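Trehalose-6-phosphate phosphatase related protein (Thermoplasma acidophilum, PDB 1U02) removes the phosphate from trehalose 6-phosphate in a magnesium-dependent reaction, releasing free trehalose and inorganic phosphate. Local coordinates at residues 63-68 with 110-115. Numbering follows the deposited sequence.
Sequences ICYHGA and RKNLAV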
loop_
_atom_site.group_PDB
_atom_site.type_symbol
_atom_site.label_atom_id
_atom_site.label_comp_id
_atom_site.label_asym_id
_atom_site.label_seq_id
_atom_site.Cartn_x
_atom_site.Cartn_y
_atom_site.Cartn_z
ATOM N N ILE A 63 7.679 -2.703 -2.284
ATOM C CA ILE A 63 7.827 -2.548 -0.850
ATOM C C ILE A 63 6.389 -2.765 -0.380
ATOM O O ILE A 63 5.519 -1.938 -0.649
ATOM C CB ILE A 63 8.306 -1.118 -0.476
ATOM C CG1 ILE A 63 9.731 -0.899 -0.995
ATOM C CG2 ILE A 63 8.277 -0.929 1.037
ATOM C CD1 ILE A 63 10.239 0.527 -0.828
ATOM N N CYS A 64 6.139 -3.889 0.289
ATOM C CA CYS A 64 4.790 -4.223 0.752
ATOM C C CYS A 64 4.595 -4.100 2.258
ATOM O O CYS A 64 5.561 -3.939 3.003
ATOM C CB CYS A 64 4.438 -5.643 0.306
ATOM S SG CYS A 64 4.507 -5.853 -1.497
ATOM N N TYR A 65 3.337 -4.176 2.694
ATOM C CA TYR A 65 2.997 -4.062 4.115
ATOM C C TYR A 65 3.605 -2.789 4.708
ATOM O O TYR A 65 4.071 -2.787 5.852
ATOM C CB TYR A 65 3.524 -5.270 4.900
ATOM C CG TYR A 65 2.963 -6.620 4.505
ATOM C CD1 TYR A 65 1.613 -6.918 4.686
ATOM C CD2 TYR A 65 3.796 -7.620 4.007
ATOM C CE1 TYR A 65 1.104 -8.181 4.387
ATOM C CE2 TYR A 65 3.299 -8.892 3.703
ATOM C CZ TYR A 65 1.954 -9.164 3.900
ATOM O OH TYR A 65 1.472 -10.423 3.644
ATOM N N HIS A 66 3.607 -1.714 3.928
ATOM C CA HIS A 66 4.160 -0.440 4.381
ATOM C C HIS A 66 5.634 -0.561 4.772
ATOM O O HIS A 66 6.155 0.263 5.530
ATOM C CB HIS A 66 3.347 0.100 5.567
ATOM C CG HIS A 66 1.979 0.584 5.191
ATOM N ND1 HIS A 66 1.758 1.812 4.610
ATOM C CD2 HIS A 66 0.765 -0.011 5.291
ATOM C CE1 HIS A 66 0.465 1.956 4.367
ATOM N NE2 HIS A 66 -0.158 0.864 4.771
ATOM N N GLY A 67 6.299 -1.592 4.251
ATOM C CA GLY A 67 7.711 -1.786 4.543
ATOM C C GLY A 67 8.117 -3.054 5.278
ATOM O O GLY A 67 9.307 -3.348 5.363
ATOM N N ALA A 68 7.158 -3.821 5.796
ATOM C CA ALA A 68 7.494 -5.042 6.530
ATOM C C ALA A 68 8.137 -6.119 5.658
ATOM O O ALA A 68 8.918 -6.937 6.142
ATOM C CB ALA A 68 6.250 -5.606 7.212
ATOM N N ARG A 110 -7.353 -11.719 4.906
ATOM C CA ARG A 110 -6.184 -12.336 5.504
ATOM C C ARG A 110 -4.938 -12.208 4.644
ATOM O O ARG A 110 -4.989 -12.400 3.432
ATOM C CB ARG A 110 -6.465 -13.818 5.764
ATOM C CG ARG A 110 -5.282 -14.587 6.314
ATOM C CD ARG A 110 -5.613 -16.065 6.417
ATOM N NE ARG A 110 -4.579 -16.815 7.120
ATOM C CZ ARG A 110 -4.685 -18.098 7.453
ATOM N NH1 ARG A 110 -5.785 -18.776 7.144
ATOM N NH2 ARG A 110 -3.694 -18.702 8.097
ATOM N N LYS A 111 -3.820 -11.878 5.286
ATOM C CA LYS A 111 -2.535 -11.757 4.604
ATOM C C LYS A 111 -1.483 -12.327 5.554
ATOM O O LYS A 111 -1.716 -12.403 6.757
ATOM C CB LYS A 111 -2.246 -10.292 4.276
ATOM C CG LYS A 111 -3.342 -9.697 3.407
ATOM C CD LYS A 111 -3.226 -8.217 3.197
ATOM C CE LYS A 111 -4.493 -7.718 2.510
ATOM N NZ LYS A 111 -4.366 -6.343 1.990
ATOM N N ASN A 112 -0.331 -12.728 5.027
ATOM C CA ASN A 112 0.701 -13.305 5.881
ATOM C C ASN A 112 1.183 -12.392 7.006
ATOM O O ASN A 112 1.511 -12.871 8.095
ATOM C CB ASN A 112 1.901 -13.759 5.045
ATOM C CG ASN A 112 1.550 -14.883 4.098
ATOM O OD1 ASN A 112 0.737 -15.744 4.424
ATOM N ND2 ASN A 112 2.174 -14.893 2.925
ATOM N N LEU A 113 1.231 -11.087 6.759
ATOM C CA LEU A 113 1.693 -10.161 7.792
ATOM C C LEU A 113 0.691 -9.073 8.152
ATOM O O LEU A 113 1.069 -7.989 8.604
ATOM C CB LEU A 113 3.027 -9.527 7.382
ATOM C CG LEU A 113 4.190 -10.533 7.331
ATOM C CD1 LEU A 113 5.448 -9.874 6.769
ATOM C CD2 LEU A 113 4.443 -11.080 8.738
ATOM N N ALA A 114 -0.589 -9.364 7.968
ATOM C CA ALA A 114 -1.623 -8.393 8.309
ATOM C C ALA A 114 -3.004 -8.985 8.121
ATOM O O ALA A 114 -3.196 -9.898 7.319
ATOM C CB ALA A 114 -1.483 -7.134 7.439
ATOM N N VAL A 115 -3.955 -8.473 8.891
ATOM C CA VAL A 115 -5.347 -8.884 8.781
ATOM C C VAL A 115 -6.097 -7.569 8.722
ATOM O O VAL A 115 -6.037 -6.756 9.648
ATOM C CB VAL A 115 -5.835 -9.704 9.991
ATOM C CG1 VAL A 115 -7.308 -10.060 9.800
ATOM C CG2 VAL A 115 -5.004 -10.976 10.123
HETATM O O HOH W 1 3.062 -12.182 2.444
#
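Tyr65 reaches across to the hairpin turn 111-114 and lays its ring on Leu113. Its CG stands beside the backbone N, anti to the carbonyl carbon (chi1 -62°), which places the ring against Leu113 CB. Leu113 CB sits 3.6 Å from the ring centroid, only 9° off the normal, in a CH-pi contact over one face, and Leu113 CD1 lies above and beyond the ring's rim, 3.9 Å from Tyr65 CE2. Ala114 CB adds an apolar contact to Tyr65 CE1 (4.1 Å), while Lys111 CB lies at the ring edge, near its plane. Leu113 N gives Tyr65 OH a weak, bent hydrogen bond (3.2 Å, 148°). A water in the ring plane, 2.7 Å from Tyr65 OH, also accepts a bond from Asn112 ND2, so one weak direct bond and one water bridge hold the phenol oxygen. A phenylalanine in place of Tyr65 would probably keep the CH-pi contact with Leu113 but leave the amide of Leu113 and the bridging water without their oxygen partner. Further along, Ala68 CB touches Leu113 CD1 at 4.4 Å. Lys111 turns its NZ away to a salt bridge with Glu51, and its side chain lies about 7 Å from that of Asp9, a magnesium ligand. The contact thus docks the type I turn of a beta hairpin in the four-stranded antiparallel sheet, the cap of this HAD-family phosphatase, against the mixed-sheet core.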